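Local coordinates for possible substrate binding protein of ABC transporter system (Rhodopseudomonas palustris, PDB 3N0X), which probably binds a branched-chain amino acid or a similar small ligand in the periplasm and delivers it to an ABC transporter for import, at residues A[28-33]-A[275-280]; A[91-96]-A[117-122]; A[172-177]-A[193-198]. All coordinates share one frame; numbering follows the deposited sequence.

Contact 1: residues A[28-33]-A[275-280]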
ATOM      1  N   LEU A  28      -5.938   1.985 -13.508  1.00 13.18           N
ATOM      2  CA  LEU A  28      -6.870   0.962 -13.976  1.00 12.96           C
ATOM      3  C   LEU A  28      -6.993   1.013 -15.520  1.00 11.60           C
ATOM      4  O   LEU A  28      -6.889  -0.034 -16.191  1.00 13.08           O
ATOM      5  CB  LEU A  28      -8.246   1.163 -13.332  1.00 13.72           C
ATOM      6  CG  LEU A  28      -9.346   0.194 -13.793  1.00 14.76           C
ATOM      7  CD1 LEU A  28      -8.995  -1.278 -13.506  1.00 16.58           C
ATOM      8  CD2 LEU A  28     -10.725   0.624 -13.176  1.00 15.83           C
HETATM    9  N   MSE A  29      -7.151   2.198 -16.098  1.00 12.49           N
HETATM   10  CA  MSE A  29      -7.363   2.272 -17.543  1.00 13.48           C
HETATM   11  C   MSE A  29      -6.115   1.914 -18.299  1.00 13.10           C
HETATM   12  O   MSE A  29      -6.193   1.215 -19.294  1.00 14.20           O
HETATM   13  CB  MSE A  29      -7.869   3.647 -17.962  1.00 14.77           C
HETATM   14  CG  MSE A  29      -9.190   4.017 -17.323  1.00 16.28           C
HETATM   15 SE   MSE A  29     -10.571   2.650 -17.299  0.75 19.23          SE
HETATM   16  CE  MSE A  29     -10.968   2.620 -19.155  1.00 20.85           C
HETATM   17  N   MSE A  30      -4.966   2.373 -17.822  1.00 12.23           N
HETATM   18  CA  MSE A  30      -3.679   2.030 -18.455  1.00 12.21           C
HETATM   19  C   MSE A  30      -3.361   0.541 -18.324  1.00 12.02           C
HETATM   20  O   MSE A  30      -2.807  -0.064 -19.251  1.00 13.57           O
HETATM   21  CB  MSE A  30      -2.547   2.888 -17.876  1.00 14.18           C
HETATM   22  CG  MSE A  30      -2.650   4.302 -18.363  1.00 13.26           C
HETATM   23 SE   MSE A  30      -1.186   5.428 -17.791  0.75 13.94          SE
HETATM   24  CE  MSE A  30       0.167   4.680 -18.924  1.00 17.93           C
ATOM     25  N   GLY A  31      -3.701  -0.062 -17.182  1.00 12.36           N
ATOM     26  CA  GLY A  31      -3.514  -1.479 -17.027  1.00 11.11           C
ATOM     27  C   GLY A  31      -4.369  -2.344 -17.949  1.00 11.95           C
ATOM     28  O   GLY A  31      -3.902  -3.360 -18.479  1.00 13.05           O
ATOM     29  N   LEU A  32      -5.628  -1.927 -18.145  1.00 12.01           N
ATOM     30  CA  LEU A  32      -6.516  -2.650 -19.047  1.00 11.51           C
ATOM     31  C   LEU A  32      -6.033  -2.479 -20.505  1.00 12.18           C
ATOM     32  O   LEU A  32      -6.093  -3.413 -21.319  1.00 13.61           O
ATOM     33  CB  LEU A  32      -7.959  -2.160 -18.884  1.00 11.94           C
ATOM     34  CG  LEU A  32      -8.636  -2.456 -17.533  1.00 12.66           C
ATOM     35  CD1 LEU A  32      -9.995  -1.743 -17.424  1.00 14.36           C
ATOM     36  CD2 LEU A  32      -8.838  -4.004 -17.338  1.00 14.59           C
ATOM     37  N   GLU A  33      -5.581  -1.273 -20.821  1.00 12.78           N
ATOM     38  CA  GLU A  33      -4.966  -0.995 -22.119  1.00 13.59           C
ATOM     39  C   GLU A  33      -3.754  -1.940 -22.347  1.00 12.20           C
ATOM     40  O   GLU A  33      -3.617  -2.614 -23.387  1.00 14.13           O
ATOM     41  CB  GLU A  33      -4.550   0.477 -22.180  1.00 14.03           C
ATOM     42  CG  GLU A  33      -3.649   0.786 -23.392  1.00 14.53           C
ATOM     43  CD  GLU A  33      -3.094   2.200 -23.380  1.00 17.27           C
ATOM     44  OE1 GLU A  33      -3.422   2.965 -22.437  1.00 19.71           O
ATOM     45  OE2 GLU A  33      -2.316   2.544 -24.313  1.00 19.89           O
ATOM     46  N   LYS A 275       4.795  10.595 -20.899  1.00 17.04           N
ATOM     47  CA  LYS A 275       4.426  11.168 -22.213  1.00 18.02           C
ATOM     48  C   LYS A 275       3.026  11.811 -22.183  1.00 18.69           C
ATOM     49  O   LYS A 275       2.819  12.904 -22.744  1.00 20.82           O
ATOM     50  CB  LYS A 275       4.456  10.088 -23.289  1.00 19.57           C
ATOM     51  CG  LYS A 275       4.030  10.561 -24.653  1.00 23.95           C
ATOM     52  CD  LYS A 275       4.167   9.483 -25.702  1.00 27.32           C
ATOM     53  CE  LYS A 275       3.679   9.977 -27.072  1.00 30.73           C
ATOM     54  NZ  LYS A 275       3.874   8.889 -28.121  1.00 32.65           N
ATOM     55  N   ARG A 276       2.066  11.145 -21.537  1.00 17.15           N
ATOM     56  CA  ARG A 276       0.681  11.598 -21.515  1.00 18.87           C
ATOM     57  C   ARG A 276       0.397  12.734 -20.545  1.00 19.77           C
ATOM     58  O   ARG A 276      -0.449  13.597 -20.835  1.00 22.68           O
ATOM     59  CB  ARG A 276      -0.246  10.405 -21.209  1.00 17.19           C
ATOM     60  CG  ARG A 276      -0.208   9.372 -22.299  1.00 18.78           C
ATOM     61  CD  ARG A 276      -1.018   8.082 -21.968  1.00 18.83           C
ATOM     62  NE  ARG A 276      -0.689   7.023 -22.944  1.00 21.13           N
ATOM     63  CZ  ARG A 276      -1.293   5.832 -23.006  1.00 21.22           C
ATOM     64  NH1 ARG A 276      -2.293   5.544 -22.197  1.00 16.89           N
ATOM     65  NH2 ARG A 276      -0.895   4.944 -23.912  1.00 21.24           N
ATOM     66  N   PHE A 277       1.074  12.715 -19.397  1.00 19.10           N
ATOM     67  CA  PHE A 277       0.748  13.550 -18.245  1.00 19.97           C
ATOM     68  C   PHE A 277       1.910  14.430 -17.742  1.00 20.57           C
ATOM     69  O   PHE A 277       1.710  15.273 -16.857  1.00 22.67           O
ATOM     70  CB  PHE A 277       0.194  12.679 -17.118  1.00 22.22           C
ATOM     71  CG  PHE A 277      -0.890  11.744 -17.573  1.00 20.89           C
ATOM     72  CD1 PHE A 277      -2.044  12.232 -18.199  1.00 22.33           C
ATOM     73  CD2 PHE A 277      -0.773  10.394 -17.409  1.00 19.09           C
ATOM     74  CE1 PHE A 277      -3.037  11.348 -18.660  1.00 24.25           C
ATOM     75  CE2 PHE A 277      -1.760   9.531 -17.857  1.00 21.71           C
ATOM     76  CZ  PHE A 277      -2.883  10.001 -18.470  1.00 25.52           C
ATOM     77  N   ASN A 278       3.103  14.245 -18.296  1.00 19.68           N
ATOM     78  CA  ASN A 278       4.303  14.973 -17.869  1.00 20.32           C
ATOM     79  C   ASN A 278       4.608  14.877 -16.378  1.00 20.36           C
ATOM     80  O   ASN A 278       5.083  15.835 -15.751  1.00 22.55           O
ATOM     81  CB  ASN A 278       4.194  16.425 -18.324  1.00 21.81           C
ATOM     82  CG  ASN A 278       3.915  16.531 -19.808  1.00 23.61           C
ATOM     83  OD1 ASN A 278       2.905  17.108 -20.222  1.00 31.91           O
ATOM     84  ND2 ASN A 278       4.828  16.000 -20.611  1.00 22.53           N
ATOM     85  N   ALA A 279       4.360  13.691 -15.834  1.00 17.86           N
ATOM     86  CA  ALA A 279       4.589  13.378 -14.447  1.00 17.64           C
ATOM     87  C   ALA A 279       4.718  11.868 -14.346  1.00 18.07           C
ATOM     88  O   ALA A 279       4.179  11.159 -15.187  1.00 16.89           O
ATOM     89  CB  ALA A 279       3.423  13.850 -13.579  1.00 18.70           C
ATOM     90  N   PRO A 280       5.427  11.373 -13.330  1.00 18.06           N
ATOM     91  CA  PRO A 280       5.526   9.936 -13.119  1.00 16.96           C
ATOM     92  C   PRO A 280       4.302   9.333 -12.422  1.00 14.29           C
ATOM     93  O   PRO A 280       3.496  10.070 -11.764  1.00 17.06           O
ATOM     94  CB  PRO A 280       6.766   9.785 -12.240  1.00 17.33           C
ATOM     95  CG  PRO A 280       7.078  11.133 -11.723  1.00 19.35           C
ATOM     96  CD  PRO A 280       6.179  12.134 -12.324  1.00 20.83           C
TER

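Contact 2: residues A[91-96]-A[117-122]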
ATOM      1  N   PRO A  91     -19.593  -6.309   3.284  1.00 17.43           N
ATOM      2  CA  PRO A  91     -20.818  -7.120   3.348  1.00 17.52           C
ATOM      3  C   PRO A  91     -21.689  -7.014   2.100  1.00 18.76           C
ATOM      4  O   PRO A  91     -22.480  -7.923   1.826  1.00 19.24           O
ATOM      5  CB  PRO A  91     -21.568  -6.545   4.580  1.00 19.69           C
ATOM      6  CG  PRO A  91     -20.553  -5.855   5.331  1.00 21.00           C
ATOM      7  CD  PRO A  91     -19.499  -5.392   4.423  1.00 19.20           C
ATOM      8  N   VAL A  92     -21.546  -5.925   1.345  1.00 17.67           N
ATOM      9  CA  VAL A  92     -22.292  -5.756   0.093  1.00 18.78           C
ATOM     10  C   VAL A  92     -21.850  -6.775  -0.962  1.00 17.30           C
ATOM     11  O   VAL A  92     -22.663  -7.322  -1.709  1.00 18.77           O
ATOM     12  CB  VAL A  92     -22.160  -4.312  -0.437  1.00 18.99           C
ATOM     13  CG1 VAL A  92     -22.946  -4.140  -1.721  1.00 20.13           C
ATOM     14  CG2 VAL A  92     -22.621  -3.324   0.651  1.00 20.10           C
ATOM     15  N   ALA A  93     -20.548  -7.028  -1.016  1.00 16.62           N
ATOM     16  CA  ALA A  93     -20.042  -8.061  -1.897  1.00 16.34           C
ATOM     17  C   ALA A  93     -20.651  -9.419  -1.567  1.00 18.01           C
ATOM     18  O   ALA A  93     -21.124 -10.131  -2.449  1.00 17.12           O
ATOM     19  CB  ALA A  93     -18.496  -8.126  -1.834  1.00 17.17           C
ATOM     20  N   GLU A  94     -20.687  -9.755  -0.276  1.00 17.65           N
ATOM     21  CA  GLU A  94     -21.261 -11.016   0.151  1.00 18.73           C
ATOM     22  C   GLU A  94     -22.758 -11.067  -0.159  1.00 17.76           C
ATOM     23  O   GLU A  94     -23.252 -12.094  -0.632  1.00 18.31           O
ATOM     24  CB  GLU A  94     -21.007 -11.276   1.650  1.00 20.54           C
ATOM     25  CG  GLU A  94     -21.623 -12.582   2.151  1.00 21.65           C
ATOM     26  CD  GLU A  94     -21.308 -12.886   3.624  1.00 29.35           C
ATOM     27  OE1 GLU A  94     -20.139 -12.813   4.020  1.00 24.93           O
ATOM     28  OE2 GLU A  94     -22.232 -13.256   4.372  1.00 36.18           O
ATOM     29  N   GLU A  95     -23.489  -9.981   0.114  1.00 17.96           N
ATOM     30  CA  GLU A  95     -24.946  -9.958  -0.127  1.00 19.43           C
ATOM     31  C   GLU A  95     -25.299 -10.219  -1.592  1.00 18.05           C
ATOM     32  O   GLU A  95     -26.246 -10.920  -1.891  1.00 19.05           O
ATOM     33  CB  GLU A  95     -25.554  -8.628   0.354  1.00 19.47           C
ATOM     34  CG  GLU A  95     -27.061  -8.453   0.065  1.00 28.72           C
ATOM     35  N   ASN A  96     -24.511  -9.624  -2.494  1.00 17.29           N
ATOM     36  CA  ASN A  96     -24.716  -9.762  -3.928  1.00 17.91           C
ATOM     37  C   ASN A  96     -23.998 -10.933  -4.591  1.00 18.29           C
ATOM     38  O   ASN A  96     -24.185 -11.156  -5.777  1.00 18.97           O
ATOM     39  CB  ASN A  96     -24.308  -8.456  -4.584  1.00 17.21           C
ATOM     40  CG  ASN A  96     -25.282  -7.359  -4.255  1.00 20.65           C
ATOM     41  OD1 ASN A  96     -26.362  -7.306  -4.849  1.00 26.08           O
ATOM     42  ND2 ASN A  96     -24.960  -6.533  -3.252  1.00 21.76           N
ATOM     43  N   ARG A 117     -15.321 -14.279   1.939  1.00 17.13           N
ATOM     44  CA  ARG A 117     -14.811 -15.021   0.789  1.00 16.04           C
ATOM     45  C   ARG A 117     -14.872 -14.295  -0.560  1.00 16.00           C
ATOM     46  O   ARG A 117     -14.199 -14.693  -1.497  1.00 17.87           O
ATOM     47  CB  ARG A 117     -15.520 -16.382   0.671  1.00 17.27           C
ATOM     48  CG  ARG A 117     -16.986 -16.271   0.319  1.00 18.15           C
ATOM     49  CD  ARG A 117     -17.737 -17.537   0.591  1.00 19.36           C
ATOM     50  NE  ARG A 117     -17.251 -18.623  -0.259  1.00 19.16           N
ATOM     51  CZ  ARG A 117     -17.669 -18.858  -1.494  1.00 19.72           C
ATOM     52  NH1 ARG A 117     -18.626 -18.119  -2.047  1.00 19.83           N
ATOM     53  NH2 ARG A 117     -17.133 -19.852  -2.198  1.00 21.25           N
ATOM     54  N   TYR A 118     -15.700 -13.266  -0.665  1.00 15.62           N
ATOM     55  CA  TYR A 118     -15.844 -12.489  -1.905  1.00 14.96           C
ATOM     56  C   TYR A 118     -14.821 -11.350  -2.020  1.00 15.01           C
ATOM     57  O   TYR A 118     -14.773 -10.657  -3.035  1.00 15.61           O
ATOM     58  CB  TYR A 118     -17.271 -11.904  -1.977  1.00 15.13           C
ATOM     59  CG  TYR A 118     -18.313 -13.024  -2.063  1.00 14.29           C
ATOM     60  CD1 TYR A 118     -18.630 -13.600  -3.270  1.00 15.52           C
ATOM     61  CD2 TYR A 118     -18.956 -13.492  -0.932  1.00 15.63           C
ATOM     62  CE1 TYR A 118     -19.534 -14.636  -3.372  1.00 19.00           C
ATOM     63  CE2 TYR A 118     -19.854 -14.536  -1.019  1.00 17.94           C
ATOM     64  CZ  TYR A 118     -20.153 -15.113  -2.244  1.00 16.31           C
ATOM     65  OH  TYR A 118     -21.058 -16.160  -2.394  1.00 18.51           O
ATOM     66  N   ILE A 119     -14.029 -11.173  -0.979  1.00 13.46           N
ATOM     67  CA  ILE A 119     -13.045 -10.092  -0.883  1.00 13.71           C
ATOM     68  C   ILE A 119     -11.643 -10.580  -1.264  1.00 14.47           C
ATOM     69  O   ILE A 119     -11.124 -11.548  -0.696  1.00 15.73           O
ATOM     70  CB  ILE A 119     -13.013  -9.488   0.560  1.00 14.15           C
ATOM     71  CG1 ILE A 119     -14.404  -9.104   1.051  1.00 15.91           C
ATOM     72  CG2 ILE A 119     -12.016  -8.279   0.637  1.00 14.91           C
ATOM     73  CD1 ILE A 119     -15.212  -8.246   0.108  1.00 16.38           C
ATOM     74  N   PHE A 120     -11.053  -9.897  -2.251  1.00 13.45           N
ATOM     75  CA  PHE A 120      -9.650 -10.039  -2.591  1.00 13.06           C
ATOM     76  C   PHE A 120      -9.025  -8.650  -2.441  1.00 14.53           C
ATOM     77  O   PHE A 120      -9.710  -7.637  -2.370  1.00 15.12           O
ATOM     78  CB  PHE A 120      -9.442 -10.574  -4.000  1.00 12.99           C
ATOM     79  CG  PHE A 120      -9.830 -12.023  -4.183  1.00 13.88           C
ATOM     80  CD1 PHE A 120     -11.185 -12.401  -4.269  1.00 17.01           C
ATOM     81  CD2 PHE A 120      -8.876 -13.009  -4.190  1.00 14.40           C
ATOM     82  CE1 PHE A 120     -11.523 -13.734  -4.427  1.00 16.05           C
ATOM     83  CE2 PHE A 120      -9.219 -14.329  -4.360  1.00 15.06           C
ATOM     84  CZ  PHE A 120     -10.532 -14.695  -4.467  1.00 16.12           C
ATOM     85  N   ARG A 121      -7.707  -8.595  -2.347  1.00 13.24           N
ATOM     86  CA  ARG A 121      -7.039  -7.296  -2.209  1.00 13.42           C
ATOM     87  C   ARG A 121      -5.740  -7.268  -2.975  1.00 12.98           C
ATOM     88  O   ARG A 121      -4.841  -8.044  -2.682  1.00 13.08           O
ATOM     89  CB  ARG A 121      -6.769  -6.942  -0.745  1.00 13.82           C
ATOM     90  CG  ARG A 121      -5.962  -5.633  -0.645  1.00 15.24           C
ATOM     91  CD  ARG A 121      -6.162  -4.847   0.576  1.00 14.03           C
ATOM     92  NE  ARG A 121      -5.951  -5.596   1.814  1.00 13.52           N
ATOM     93  CZ  ARG A 121      -6.226  -5.069   3.015  1.00 14.61           C
ATOM     94  NH1 ARG A 121      -6.654  -3.847   3.094  1.00 13.50           N
ATOM     95  NH2 ARG A 121      -6.100  -5.787   4.129  1.00 13.81           N
ATOM     96  N   THR A 122      -5.627  -6.306  -3.904  1.00 12.94           N
ATOM     97  CA  THR A 122      -4.363  -6.019  -4.579  1.00 12.95           C
ATOM     98  C   THR A 122      -3.505  -4.969  -3.827  1.00 13.38           C
ATOM     99  O   THR A 122      -2.278  -5.043  -3.901  1.00 16.67           O
ATOM    100  CB  THR A 122      -4.584  -5.574  -6.023  1.00 13.41           C
ATOM    101  OG1 THR A 122      -5.495  -4.463  -6.056  1.00 13.10           O
ATOM    102  CG2 THR A 122      -5.122  -6.697  -6.857  1.00 14.64           C
TER

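Contact 3: residues A[172-177]-A[193-198]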
ATOM      1  N   LEU A 172      14.977  -4.413  19.744  1.00 17.23           N
ATOM      2  CA  LEU A 172      14.044  -3.316  19.994  1.00 16.54           C
ATOM      3  C   LEU A 172      14.231  -2.846  21.419  1.00 16.92           C
ATOM      4  O   LEU A 172      13.915  -3.569  22.359  1.00 18.45           O
ATOM      5  CB  LEU A 172      12.599  -3.767  19.767  1.00 16.04           C
ATOM      6  CG  LEU A 172      11.493  -2.751  20.084  1.00 21.39           C
ATOM      7  CD1 LEU A 172      11.612  -1.561  19.144  1.00 20.20           C
ATOM      8  CD2 LEU A 172      10.085  -3.390  20.030  1.00 22.00           C
ATOM      9  N   ALA A 173      14.736  -1.634  21.595  1.00 17.16           N
ATOM     10  CA  ALA A 173      15.050  -1.110  22.922  1.00 17.70           C
ATOM     11  C   ALA A 173      13.835  -0.545  23.651  1.00 18.40           C
ATOM     12  O   ALA A 173      13.712  -0.665  24.873  1.00 20.72           O
ATOM     13  CB  ALA A 173      16.077  -0.007  22.796  1.00 17.77           C
ATOM     14  N   THR A 174      12.964   0.142  22.920  1.00 16.11           N
ATOM     15  CA  THR A 174      11.810   0.829  23.570  1.00 16.52           C
ATOM     16  C   THR A 174      10.782   1.179  22.523  1.00 13.98           C
ATOM     17  O   THR A 174      11.113   1.257  21.330  1.00 14.55           O
ATOM     18  CB  THR A 174      12.212   2.102  24.340  1.00 16.57           C
ATOM     19  OG1 THR A 174      11.134   2.467  25.212  1.00 21.37           O
ATOM     20  CG2 THR A 174      12.568   3.293  23.404  1.00 18.43           C
ATOM     21  N   GLU A 175       9.535   1.334  22.979  1.00 14.45           N
ATOM     22  CA  GLU A 175       8.387   1.747  22.160  1.00 14.04           C
ATOM     23  C   GLU A 175       7.738   2.925  22.842  1.00 15.61           C
ATOM     24  O   GLU A 175       7.427   2.859  24.049  1.00 18.00           O
ATOM     25  CB  GLU A 175       7.374   0.613  22.037  1.00 15.51           C
ATOM     26  CG  GLU A 175       7.843  -0.684  21.468  1.00 16.05           C
ATOM     27  CD  GLU A 175       6.853  -1.803  21.736  1.00 20.34           C
ATOM     28  OE1 GLU A 175       5.619  -1.663  21.476  1.00 19.17           O
ATOM     29  OE2 GLU A 175       7.308  -2.824  22.299  1.00 23.05           O
ATOM     30  N   GLU A 176       7.614   4.035  22.122  1.00 14.02           N
ATOM     31  CA  GLU A 176       6.931   5.204  22.635  1.00 13.47           C
ATOM     32  C   GLU A 176       5.637   5.414  21.861  1.00 13.07           C
ATOM     33  O   GLU A 176       5.630   5.412  20.603  1.00 13.33           O
ATOM     34  CB  GLU A 176       7.818   6.451  22.516  1.00 14.02           C
ATOM     35  CG  GLU A 176       8.962   6.449  23.456  1.00 16.77           C
ATOM     36  CD  GLU A 176       8.532   6.880  24.872  1.00 18.42           C
ATOM     37  OE1 GLU A 176       7.396   7.435  25.045  1.00 22.57           O
ATOM     38  OE2 GLU A 176       9.344   6.742  25.800  1.00 25.15           O
ATOM     39  N   TYR A 177       4.555   5.660  22.602  1.00 15.04           N
ATOM     40  CA  TYR A 177       3.232   5.956  22.029  1.00 15.62           C
ATOM     41  C   TYR A 177       2.752   7.275  22.584  1.00 15.64           C
ATOM     42  O   TYR A 177       2.667   7.424  23.788  1.00 18.59           O
ATOM     43  CB  TYR A 177       2.222   4.848  22.350  1.00 15.70           C
ATOM     44  CG  TYR A 177       2.619   3.513  21.809  1.00 15.08           C
ATOM     45  CD1 TYR A 177       2.432   3.195  20.474  1.00 14.19           C
ATOM     46  CD2 TYR A 177       3.272   2.577  22.624  1.00 14.45           C
ATOM     47  CE1 TYR A 177       2.832   1.978  19.959  1.00 15.72           C
ATOM     48  CE2 TYR A 177       3.719   1.356  22.102  1.00 18.09           C
ATOM     49  CZ  TYR A 177       3.484   1.065  20.769  1.00 16.42           C
ATOM     50  OH  TYR A 177       3.919  -0.153  20.230  1.00 17.19           O
ATOM     51  N   PHE A 193      16.149   9.364  22.422  1.00 15.18           N
ATOM     52  CA  PHE A 193      17.607   9.533  22.358  1.00 16.49           C
ATOM     53  C   PHE A 193      18.268   8.885  23.567  1.00 17.41           C
ATOM     54  O   PHE A 193      19.280   8.171  23.424  1.00 17.30           O
ATOM     55  CB  PHE A 193      18.008  11.009  22.336  1.00 17.67           C
ATOM     56  CG  PHE A 193      17.537  11.772  21.150  1.00 17.55           C
ATOM     57  CD1 PHE A 193      17.117  11.164  19.995  1.00 16.08           C
ATOM     58  CD2 PHE A 193      17.549  13.157  21.187  1.00 19.04           C
ATOM     59  CE1 PHE A 193      16.700  11.894  18.911  1.00 20.00           C
ATOM     60  CE2 PHE A 193      17.125  13.891  20.088  1.00 22.38           C
ATOM     61  CZ  PHE A 193      16.712  13.265  18.956  1.00 23.24           C
ATOM     62  N   ASP A 194      17.708   9.113  24.759  1.00 18.39           N
ATOM     63  CA  ASP A 194      18.294   8.523  25.978  1.00 19.18           C
ATOM     64  C   ASP A 194      18.254   6.992  25.975  1.00 18.68           C
ATOM     65  O   ASP A 194      19.190   6.337  26.473  1.00 19.67           O
ATOM     66  CB  ASP A 194      17.651   9.078  27.245  1.00 20.65           C
ATOM     67  CG  ASP A 194      18.013  10.541  27.482  1.00 24.96           C
ATOM     68  OD1 ASP A 194      18.936  11.095  26.812  1.00 26.08           O
ATOM     69  OD2 ASP A 194      17.345  11.156  28.336  1.00 29.39           O
ATOM     70  N   ALA A 195      17.218   6.418  25.363  1.00 17.41           N
ATOM     71  CA  ALA A 195      17.097   4.974  25.214  1.00 16.56           C
ATOM     72  C   ALA A 195      18.116   4.323  24.260  1.00 17.46           C
ATOM     73  O   ALA A 195      18.300   3.103  24.286  1.00 19.91           O
ATOM     74  CB  ALA A 195      15.672   4.601  24.743  1.00 18.35           C
ATOM     75  N   LEU A 196      18.709   5.116  23.371  1.00 13.91           N
ATOM     76  CA  LEU A 196      19.630   4.608  22.393  1.00 14.49           C
ATOM     77  C   LEU A 196      21.089   5.079  22.514  1.00 15.70           C
ATOM     78  O   LEU A 196      21.976   4.404  21.997  1.00 16.44           O
ATOM     79  CB  LEU A 196      19.124   4.979  21.012  1.00 13.66           C
ATOM     80  CG  LEU A 196      17.852   4.328  20.530  1.00 12.75           C
ATOM     81  CD1 LEU A 196      17.472   5.012  19.156  1.00 15.53           C
ATOM     82  CD2 LEU A 196      17.951   2.795  20.385  1.00 16.13           C
ATOM     83  N   LYS A 197      21.314   6.253  23.095  1.00 15.46           N
ATOM     84  CA  LYS A 197      22.601   6.912  22.975  1.00 16.43           C
ATOM     85  C   LYS A 197      23.812   6.136  23.486  1.00 19.51           C
ATOM     86  O   LYS A 197      24.925   6.398  23.033  1.00 20.31           O
ATOM     87  CB  LYS A 197      22.584   8.294  23.617  1.00 16.37           C
ATOM     88  CG  LYS A 197      22.400   8.281  25.133  1.00 16.33           C
ATOM     89  CD  LYS A 197      22.315   9.687  25.616  1.00 23.15           C
ATOM     90  CE  LYS A 197      21.992   9.736  27.087  1.00 24.45           C
ATOM     91  NZ  LYS A 197      21.836  11.197  27.494  1.00 28.96           N
ATOM     92  N   ASP A 198      23.604   5.225  24.429  1.00 17.49           N
ATOM     93  CA  ASP A 198      24.724   4.474  24.991  1.00 17.91           C
ATOM     94  C   ASP A 198      24.884   3.083  24.385  1.00 17.16           C
ATOM     95  O   ASP A 198      25.780   2.350  24.798  1.00 20.67           O
ATOM     96  CB  ASP A 198      24.599   4.386  26.508  1.00 19.34           C
ATOM     97  CG  ASP A 198      24.797   5.726  27.192  1.00 23.03           C
ATOM     98  OD1 ASP A 198      25.579   6.580  26.688  1.00 22.43           O
ATOM     99  OD2 ASP A 198      24.171   5.939  28.262  1.00 27.36           O
TER

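Contact 1: residues A[28-33]-A[275-280]
A bidentate, end-on salt bridge joins E33 to R276 with the carboxylate and guanidinium almost coplanar, their planes only 11° apart. It links helix 18-35 to the end of helix 264-277, a helix-to-helix contact between distant parts of a chain with the periplasmic-binding-protein fold. R276 NH1 lies 2.8 Å from E33 OE1, and the N-H points almost straight at the oxygen, at 175°. The second bond, R276 NH2 to E33 OE2, has the same length of 2.8 Å. Each oxygen uses the syn lone pair, the one on the side of its fellow oxygen, so the pair of bonds fixes the rotation of both flat groups. E33 reaches across because its CG is anti to the backbone N (chi1 169°) and the chain runs on extended, while R276 is stretched from CG to NE and comes from the opposite direction. R276 NE is taken by E272 of its own helix, so this arginine serves two carboxylates, and their negative charge would be expected to favour its protonated form.

M30, present as selenomethionine, packs against one face of the guanidinium. A long, flexible, apolar side chain suits this place: its CE lies over that face, and its CG comes within 4.0 Å of R276 NH1. The chain bends at its last torsion. In a Met-aromatic contact the selenium meets the F277 ring at its edge, near the ring plane, with M30 SE 4.1 Å from F277 CE2.

Contact 2: residues A[91-96]-A[117-122]
The last turns of helix 83-96 approach the residues leading into strand 119-121 most closely at E94 and Y118, whose CA atoms are 6.0 Å apart. Such nearness asks for a small residue at the interface, and A93 supplies it. Its methyl group meets two side chains of the other segment: A93 CB is 4.0 Å from Y118 CB and touches the far end of the isoleucine, with A93 CB 3.8 Å from I119 CD1. The I119 CB is not aimed straight at the helix; CG1 lies anti to the carbonyl carbon (chi1 -51°), and the branch folds on from there until CD1 meets the alanine.

Y118 lays its ring against the helix backbone. Y118 CD2 is 3.6 Å from E94 CA, an oblique approach, and A93 O stands over one ring face, displaced toward the rim. The E94 side chain crosses the tyrosine at about a right angle, its apolar part doing the touching, with E94 CG 4.1 Å from Y118 CE2. A glutamate suits this exposed position, since its methylenes can pack while its carboxylate is carried outward.

This is the alpha/beta layering of a Rossmann-like lobe: the helix leads into strand 100-102, which pairs in parallel with strand 119-121, the last of its sheet, whose R121 also bonds to the backbone of H333 and A335. A93 also rests on L100. T307 and E308 of helix 307-314 add further cover to Y118.

Within the helix segment, N96 folds its amide back on the preceding turn. N96 ND2 donates to V92 O at 2.9 Å, and that carbonyl also accepts from N96 N, the two donors arriving from opposite faces of its plane. The amide oxygen, N96 OD1, is bonded to Q70 NE2.

Contact 3: residues A[172-177]-A[193-198]
A195 and L196, near the end of helix 186-196, rest on A173 and T174 of strand 171-178 in a small apolar contact. Ahead of them in the chain, F193 turns its large ring away from this strand and into the surroundings of M222, P224 and Y227, where a bulky apolar group is well placed. Its carbonyl takes two backbone donors: F193 O accepts from both L196 N and K197 N, the latter at 2.8 Å. D194, on the exposed side, binds K197 within the segment: K197 NZ is 3.0 Å from D194 OD1 and meets it from above the carboxylate plane.

A195 makes the closest approach. Its methyl meets that of the threonine, with A195 CB 3.6 Å from T174 CG2, and the short alanine side chain lets the helix backbone come close to the strand. T174 offers this methyl because OG1 is anti to the backbone N (chi1 -164°), which places CG2 between the backbone N and carbonyl carbon. The carbonyl of A195 lies beside the preceding strand residue, A195 O being 4.1 Å from A173 CB. L196 then sends its branched end to the same methyl, with L196 CD2 4.1 Å from A173 CB, and also touches T143 of the adjoining strand. Neighbours A173 and T174 can both face the helix because A173 has helical phi and psi, breaking the usual alternation of strand side chains.

Helix 186-196 thus covers a parallel sheet on its way from outermost strand 171-178, past strand 142-149, to strand 202-207: a beta-alpha-beta crossover of a Rossmann-like lobe.

No helix or strand is shared among the three contacts. Contacts 1 and 2 lie about 28 Å apart, centre to centre, whereas contact 3 is on the opposite side of the chain's centre, about 44 Å from contact 1 and 42 Å from contact 2. Contact 2 is the most buried and, like contact 3, sets a helix against an outer strand of a sheet through alanine methyls; each belongs to a different sheet, as expected of a two-lobed binding protein. Contact 3 is smaller and only partly buried. Contact 1 instead joins two helices from distant parts of the sequence; it adds a salt bridge on its exposed side to an apolar Met-aromatic contact, whereas no charged pair spans contacts 2 or 3.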